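Local coordinates for resiniferatoxin-binding, phosphotriesterase-related protein (Rhodobacter sphaeroides 2.4.1, PDB 3K2G) that binds two zinc ions in a TIM-barrel metal site and probably hydrolyses phosphoric esters, as in the phosphotriesterase family, at residues D280-V283 with A284-I287; K324-L327 with P328-R331; A339-T342 with L343-N347. All blocks are in the same frame, centred on the assembly; numbering follows the deposited sequence.

Contact 1 (D280-V283 with A284-I287); sequences DDEV and ARAI
Asp280 O accepts the backbone N-H of Ala284 at 2.8 Å, and the same four-residue step is repeated by Arg285, Ala286 and Ile287. Residues 280-287 therefore form the first two turns of alpha-helix 280-292. In the TIM barrel this helix lies in the chain between the parallel strands 258-261 and 299-301.

Val283 and Ile287 are one turn apart and face the barrel. Val283 CG1 meets Ile287 CD1 at 3.7 Å. CG1 is anti to the backbone N of Val283 (chi1 169°), which sends it toward the next turn. Ile287 CG1 also rests close to Val283 O, the carbonyl that its own N-H binds. Both side chains touch Phe261, and Ile287 also reaches Ile299 and Leu301.

Arg285 occupies another side of the helix. Its chain bends at chi3 (-65°) and folds back over the preceding turn. One face of the guanidinium lies over Asp281 O and Glu282 CA, both offset toward its rim. Arg285 NH1 is 3.7 Å from Asp281 O, which already accepts the backbone N-H of Arg285.

The carboxylates nearby are bound elsewhere. Asp281 OD1 is bound by Arg329, and Asp280 OD1 takes the N-H of Gly265. Glu282 OE1 accepts the N-H of Ser279 just ahead of the helix. Glu282 makes a long, weak ion pair with Arg285 of the second subunit, and Arg285 one with Glu282 of that subunit, so this surface belongs to a subunit interface. Within these two turns the carboxylates of Asp281 and Glu282 do not touch the guanidinium of Arg285. Glu282 OE2 is 5.2 Å from Arg285 NH2, with the carboxylate and guanidinium planes 54° apart. The nearer approach is through carbon: Glu282 CG lies 3.8 Å from Arg285 NH2.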
loop_
_atom_site.group_PDB
_atom_site.type_symbol
_atom_site.label_atom_id
_atom_site.label_comp_id
_atom_site.label_asym_id
_atom_site.label_seq_id
_atom_site.Cartn_x
_atom_site.Cartn_y
_atom_site.Cartn_z
ATOM N N ASP B 280 -1.278 -6.384 -18.270
ATOM C CA ASP B 280 0.078 -6.007 -18.647
ATOM C C ASP B 280 0.563 -4.788 -17.870
ATOM O O ASP B 280 1.764 -4.627 -17.646
ATOM C CB ASP B 280 0.167 -5.759 -20.153
ATOM C CG ASP B 280 0.119 -7.051 -20.949
ATOM O OD1 ASP B 280 0.323 -8.132 -20.340
ATOM O OD2 ASP B 280 -0.110 -6.988 -22.178
ATOM N N ASP B 281 -0.364 -3.926 -17.456
ATOM C CA ASP B 281 0.027 -2.756 -16.679
ATOM C C ASP B 281 0.514 -3.195 -15.296
ATOM O O ASP B 281 1.513 -2.678 -14.797
ATOM C CB ASP B 281 -1.138 -1.768 -16.532
ATOM C CG ASP B 281 -1.096 -0.650 -17.568
ATOM O OD1 ASP B 281 -0.062 -0.492 -18.257
ATOM O OD2 ASP B 281 -2.097 0.082 -17.687
ATOM N N GLU B 282 -0.181 -4.150 -14.680
ATOM C CA GLU B 282 0.223 -4.635 -13.362
ATOM C C GLU B 282 1.603 -5.281 -13.451
ATOM O O GLU B 282 2.439 -5.106 -12.567
ATOM C CB GLU B 282 -0.785 -5.657 -12.832
ATOM C CG GLU B 282 -2.151 -5.080 -12.485
ATOM C CD GLU B 282 -3.145 -6.161 -12.108
ATOM O OE1 GLU B 282 -3.407 -7.038 -12.955
ATOM O OE2 GLU B 282 -3.660 -6.141 -10.970
ATOM N N VAL B 283 1.837 -6.027 -14.524
ATOM C CA VAL B 283 3.119 -6.685 -14.722
ATOM C C VAL B 283 4.212 -5.660 -15.004
ATOM O O VAL B 283 5.322 -5.770 -14.483
ATOM C CB VAL B 283 3.042 -7.697 -15.881
ATOM C CG1 VAL B 283 4.435 -8.183 -16.262
ATOM C CG2 VAL B 283 2.172 -8.874 -15.456
ATOM N N ALA B 284 3.896 -4.666 -15.832
ATOM C CA ALA B 284 4.864 -3.623 -16.153
ATOM C C ALA B 284 5.338 -2.972 -14.859
ATOM O O ALA B 284 6.533 -2.765 -14.665
ATOM C CB ALA B 284 4.238 -2.572 -17.072
ATOM N N ARG B 285 4.402 -2.655 -13.968
ATOM C CA ARG B 285 4.771 -2.031 -12.701
ATOM C C ARG B 285 5.661 -2.935 -11.857
ATOM O O ARG B 285 6.599 -2.460 -11.219
ATOM C CB ARG B 285 3.531 -1.636 -11.898
ATOM C CG ARG B 285 2.897 -0.328 -12.337
ATOM C CD ARG B 285 1.985 0.228 -11.240
ATOM N NE ARG B 285 0.835 -0.639 -10.992
ATOM C CZ ARG B 285 -0.210 -0.749 -11.810
ATOM N NH1 ARG B 285 -0.255 -0.041 -12.931
ATOM N NH2 ARG B 285 -1.204 -1.573 -11.515
ATOM N N ALA B 286 5.368 -4.234 -11.846
ATOM C CA ALA B 286 6.170 -5.181 -11.079
ATOM C C ALA B 286 7.589 -5.227 -11.646
ATOM O O ALA B 286 8.567 -5.336 -10.904
ATOM C CB ALA B 286 5.543 -6.569 -11.131
ATOM N N ILE B 287 7.682 -5.151 -12.971
ATOM C CA ILE B 287 8.966 -5.174 -13.659
ATOM C C ILE B 287 9.750 -3.905 -13.322
ATOM O O ILE B 287 10.956 -3.957 -13.070
ATOM C CB ILE B 287 8.756 -5.288 -15.193
ATOM C CG1 ILE B 287 8.203 -6.681 -15.532
ATOM C CG2 ILE B 287 10.055 -5.030 -15.930
ATOM C CD1 ILE B 287 7.770 -6.848 -16.987
#

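Contact 2 (K324-L327 with P328-R331); sequences KHFL and PRLR
Phe326 O takes two backbone N-H groups. Leu330 N gives Phe326 O the sound bond, at 2.9 Å and 158°. Arg329 N is equally near but poorly angled, and its bond is weak. Arg329 N also makes a weak bond to His325 O at 3.3 Å. This irregularity fits Pro328, which has no N-H to bond to the turn before, so the helix is kinked there. Lys324 O meets Pro328 CG instead, at 3.3 Å.

The Phe326 ring lies alongside the next turn because CG is anti to the backbone N (chi1 -168°). Leu330 CG sits over one ring face in a CH-pi contact, 4.1 Å from the centroid of the Phe326 ring. Arg329 CD approaches the ring obliquely, 3.8 Å from Phe326 CD1. That ring carbon in turn lies at the guanidinium edge, with the two planes 33° apart. Beyond the ring, Arg329 NH1 goes to Asp281, and NH2 bonds Gln276 of the second subunit. This is a proline-kinked helix with a wider pi-type turn, on the outside of the TIM barrel.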
loop_
_atom_site.group_PDB
_atom_site.type_symbol
_atom_site.label_atom_id
_atom_site.label_comp_id
_atom_site.label_asym_id
_atom_site.label_seq_id
_atom_site.Cartn_x
_atom_site.Cartn_y
_atom_site.Cartn_z
ATOM N N LYS B 324 5.959 -5.582 -30.337
ATOM C CA LYS B 324 5.207 -4.476 -30.911
ATOM C C LYS B 324 4.365 -3.671 -29.927
ATOM O O LYS B 324 4.202 -2.459 -30.084
ATOM C CB LYS B 324 4.305 -5.009 -32.028
ATOM C CG LYS B 324 3.748 -3.935 -32.954
ATOM C CD LYS B 324 2.586 -4.462 -33.792
ATOM C CE LYS B 324 2.951 -5.715 -34.568
ATOM N NZ LYS B 324 1.781 -6.187 -35.360
ATOM N N HIS B 325 3.846 -4.326 -28.898
ATOM C CA HIS B 325 2.982 -3.624 -27.970
ATOM C C HIS B 325 3.442 -3.513 -26.522
ATOM O O HIS B 325 3.270 -2.463 -25.909
ATOM C CB HIS B 325 1.585 -4.242 -28.055
ATOM C CG HIS B 325 0.977 -4.151 -29.422
ATOM N ND1 HIS B 325 0.489 -2.973 -29.945
ATOM C CD2 HIS B 325 0.807 -5.085 -30.388
ATOM C CE1 HIS B 325 0.042 -3.184 -31.169
ATOM N NE2 HIS B 325 0.224 -4.457 -31.462
ATOM N N PHE B 326 4.036 -4.563 -25.970
ATOM C CA PHE B 326 4.467 -4.477 -24.584
ATOM C C PHE B 326 5.691 -3.580 -24.379
ATOM O O PHE B 326 5.725 -2.802 -23.427
ATOM C CB PHE B 326 4.725 -5.870 -23.994
ATOM C CG PHE B 326 4.894 -5.864 -22.492
ATOM C CD1 PHE B 326 3.873 -5.404 -21.661
ATOM C CD2 PHE B 326 6.079 -6.305 -21.909
ATOM C CE1 PHE B 326 4.037 -5.383 -20.268
ATOM C CE2 PHE B 326 6.252 -6.288 -20.528
ATOM C CZ PHE B 326 5.232 -5.827 -19.703
ATOM N N LEU B 327 6.687 -3.668 -25.257
ATOM C CA LEU B 327 7.872 -2.826 -25.095
ATOM C C LEU B 327 7.435 -1.358 -25.000
ATOM O O LEU B 327 7.857 -0.637 -24.097
ATOM C CB LEU B 327 8.868 -3.060 -26.243
ATOM C CG LEU B 327 9.385 -4.510 -26.353
ATOM C CD1 LEU B 327 10.505 -4.590 -27.386
ATOM C CD2 LEU B 327 9.891 -5.007 -25.003
ATOM N N PRO B 328 6.566 -0.901 -25.920
ATOM C CA PRO B 328 6.107 0.492 -25.860
ATOM C C PRO B 328 5.414 0.799 -24.516
ATOM O O PRO B 328 5.515 1.911 -23.998
ATOM C CB PRO B 328 5.150 0.587 -27.046
ATOM C CG PRO B 328 5.759 -0.370 -28.036
ATOM C CD PRO B 328 6.118 -1.550 -27.167
ATOM N N ARG B 329 4.716 -0.189 -23.956
ATOM C CA ARG B 329 4.034 -0.020 -22.670
ATOM C C ARG B 329 5.083 0.163 -21.566
ATOM O O ARG B 329 4.925 1.005 -20.685
ATOM C CB ARG B 329 3.163 -1.246 -22.362
ATOM C CG ARG B 329 2.352 -1.159 -21.068
ATOM C CD ARG B 329 1.610 -2.467 -20.790
ATOM N NE ARG B 329 0.580 -2.749 -21.790
ATOM C CZ ARG B 329 -0.614 -2.159 -21.832
ATOM N NH1 ARG B 329 -0.947 -1.247 -20.926
ATOM N NH2 ARG B 329 -1.481 -2.477 -22.788
ATOM N N LEU B 330 6.151 -0.633 -21.623
ATOM C CA LEU B 330 7.227 -0.540 -20.644
ATOM C C LEU B 330 7.876 0.833 -20.746
ATOM O O LEU B 330 8.368 1.369 -19.758
ATOM C CB LEU B 330 8.289 -1.615 -20.894
ATOM C CG LEU B 330 7.961 -3.051 -20.489
ATOM C CD1 LEU B 330 9.140 -3.955 -20.838
ATOM C CD2 LEU B 330 7.666 -3.105 -19.003
ATOM N N ARG B 331 7.880 1.395 -21.948
ATOM C CA ARG B 331 8.467 2.708 -22.139
ATOM C C ARG B 331 7.547 3.738 -21.480
ATOM O O ARG B 331 8.017 4.644 -20.789
ATOM C CB ARG B 331 8.631 2.999 -23.630
ATOM C CG ARG B 331 9.647 4.081 -23.932
ATOM C CD ARG B 331 9.785 4.292 -25.429
ATOM N NE ARG B 331 10.825 5.264 -25.751
ATOM C CZ ARG B 331 12.132 5.022 -25.688
ATOM N NH1 ARG B 331 12.581 3.829 -25.315
ATOM N NH2 ARG B 331 12.995 5.980 -26.002
#

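Contact 3 (A339-T342 with L343-N347); sequences ALET and LMVTN
The amide of Asn347 has Thr342 O over one face, 3.2 Å from Asn347 CG. Thr342 CG2 lies over the same face, further out, and is 3.4 Å from Asn347 OD1. Asn347 ND2 reaches out of the helix to the carbonyls of Leu296 and Ile299, while OD1 takes a bond from Arg350, further along the same helix. These bonds fix how the amide is turned and tie it to the start of strand 299-301. The other flat group, the carboxylate of Glu341, leans on Val345. Its OE2 is modelled so near Val345 CG2 that the exact placement is doubtful.

Thr342 O also accepts the backbone N-H of Asn347, at 2.7 Å and 162°. This bond spans five residues, one more than in a regular alpha turn. Glu341 O is shared. Val345 N binds Glu341 O at 2.9 Å, and Thr346 N adds a weak bond to it. Before this point the helix is regular, with Leu343 N bonded to Ala339 O and Met344 N to Leu340 O.

Leu343 CG comes within 3.2 Å of Ala339 O. The Leu343 side chain packs on Leu330, Ile299 and Leu301, while Met344, a selenomethionine bent at chi2 and chi3, packs on His30, Val322 and Leu327. Thr342 OG1 bonds back to Ala338 O. The shift from four-residue to five-residue bonding is characteristic of a pi-type turn within an alpha-helix, here helix 337-352 on the outside of the TIM barrel.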
loop_
_atom_site.group_PDB
_atom_site.type_symbol
_atom_site.label_atom_id
_atom_site.label_comp_id
_atom_site.label_asym_id
_atom_site.label_seq_id
_atom_site.Cartn_x
_atom_site.Cartn_y
_atom_site.Cartn_z
ATOM N N ALA B 339 17.100 -0.383 -21.585
ATOM C CA ALA B 339 16.464 -1.381 -20.742
ATOM C C ALA B 339 15.681 -2.375 -21.598
ATOM O O ALA B 339 15.663 -3.575 -21.312
ATOM C CB ALA B 339 15.541 -0.699 -19.739
ATOM N N LEU B 340 15.039 -1.880 -22.654
ATOM C CA LEU B 340 14.264 -2.750 -23.532
ATOM C C LEU B 340 15.201 -3.687 -24.283
ATOM O O LEU B 340 14.872 -4.849 -24.524
ATOM C CB LEU B 340 13.449 -1.920 -24.527
ATOM C CG LEU B 340 12.506 -0.884 -23.910
ATOM C CD1 LEU B 340 11.756 -0.157 -25.024
ATOM C CD2 LEU B 340 11.530 -1.563 -22.959
ATOM N N GLU B 341 16.372 -3.167 -24.642
ATOM C CA GLU B 341 17.385 -3.941 -25.347
ATOM C C GLU B 341 17.886 -5.034 -24.403
ATOM O O GLU B 341 18.103 -6.174 -24.816
ATOM C CB GLU B 341 18.539 -3.017 -25.758
ATOM C CG GLU B 341 19.718 -3.696 -26.442
ATOM C CD GLU B 341 19.359 -4.320 -27.775
ATOM O OE1 GLU B 341 18.624 -3.686 -28.558
ATOM O OE2 GLU B 341 19.826 -5.444 -28.046
ATOM N N THR B 342 18.058 -4.670 -23.132
ATOM C CA THR B 342 18.523 -5.605 -22.109
ATOM C C THR B 342 17.528 -6.755 -21.917
ATOM O O THR B 342 17.909 -7.918 -21.793
ATOM C CB THR B 342 18.725 -4.878 -20.752
ATOM O OG1 THR B 342 19.807 -3.946 -20.868
ATOM C CG2 THR B 342 19.030 -5.877 -19.638
ATOM N N LEU B 343 16.247 -6.416 -21.911
ATOM C CA LEU B 343 15.195 -7.403 -21.723
ATOM C C LEU B 343 15.050 -8.404 -22.866
ATOM O O LEU B 343 14.897 -9.596 -22.618
ATOM C CB LEU B 343 13.852 -6.694 -21.494
ATOM C CG LEU B 343 13.764 -5.880 -20.201
ATOM C CD1 LEU B 343 12.499 -5.045 -20.186
ATOM C CD2 LEU B 343 13.793 -6.822 -19.018
HETATM N N MSE B 344 15.119 -7.927 -24.106
HETATM C CA MSE B 344 14.936 -8.798 -25.270
HETATM C C MSE B 344 16.173 -9.406 -25.910
HETATM O O MSE B 344 16.055 -10.315 -26.736
HETATM C CB MSE B 344 14.167 -8.052 -26.361
HETATM C CG MSE B 344 12.808 -7.538 -25.912
HETATM SE SE MSE B 344 11.655 -8.897 -25.133
HETATM C CE MSE B 344 11.336 -9.911 -26.755
ATOM N N VAL B 345 17.357 -8.910 -25.555
ATOM C CA VAL B 345 18.582 -9.424 -26.155
ATOM C C VAL B 345 19.618 -9.832 -25.122
ATOM O O VAL B 345 20.005 -10.999 -25.042
ATOM C CB VAL B 345 19.237 -8.374 -27.099
ATOM C CG1 VAL B 345 20.535 -8.931 -27.675
ATOM C CG2 VAL B 345 18.284 -8.000 -28.224
ATOM N N THR B 346 20.060 -8.868 -24.325
ATOM C CA THR B 346 21.082 -9.138 -23.325
ATOM C C THR B 346 20.686 -10.207 -22.306
ATOM O O THR B 346 21.448 -11.143 -22.067
ATOM C CB THR B 346 21.490 -7.849 -22.579
ATOM O OG1 THR B 346 21.655 -6.781 -23.523
ATOM C CG2 THR B 346 22.819 -8.059 -21.855
ATOM N N ASN B 347 19.502 -10.092 -21.711
ATOM C CA ASN B 347 19.102 -11.085 -20.725
ATOM C C ASN B 347 18.960 -12.481 -21.321
ATOM O O ASN B 347 19.427 -13.449 -20.729
ATOM C CB ASN B 347 17.826 -10.654 -20.005
ATOM C CG ASN B 347 18.081 -9.523 -19.020
ATOM O OD1 ASN B 347 19.228 -9.129 -18.802
ATOM N ND2 ASN B 347 17.019 -9.007 -18.419
#

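Overall arrangement
All three contacts are single-helix pieces on the outside of the TIM barrel. In each, apolar side chains face inward: Val283 and Ile287, Phe326 and Leu330, Leu343 and Met344. Arg285, Arg331 and Glu341 are the exposed ends. Contacts 1 and 2 meet through the Asp281 OD1 to Arg329 NH1 salt bridge (2.9 Å) and the packing of Ile287 on Phe326. Both also touch the second subunit, where charged and polar groups dominate. Contact 3 touches no other chain, and meets contact 2 through leucines and the selenomethionine, as in Leu330 CD1 to Leu343 CD1 (3.6 Å). Strand 299-301 is shared underneath by all three. Contact 1 has regular alpha turns, whereas contacts 2 and 3 contain pi-type turns.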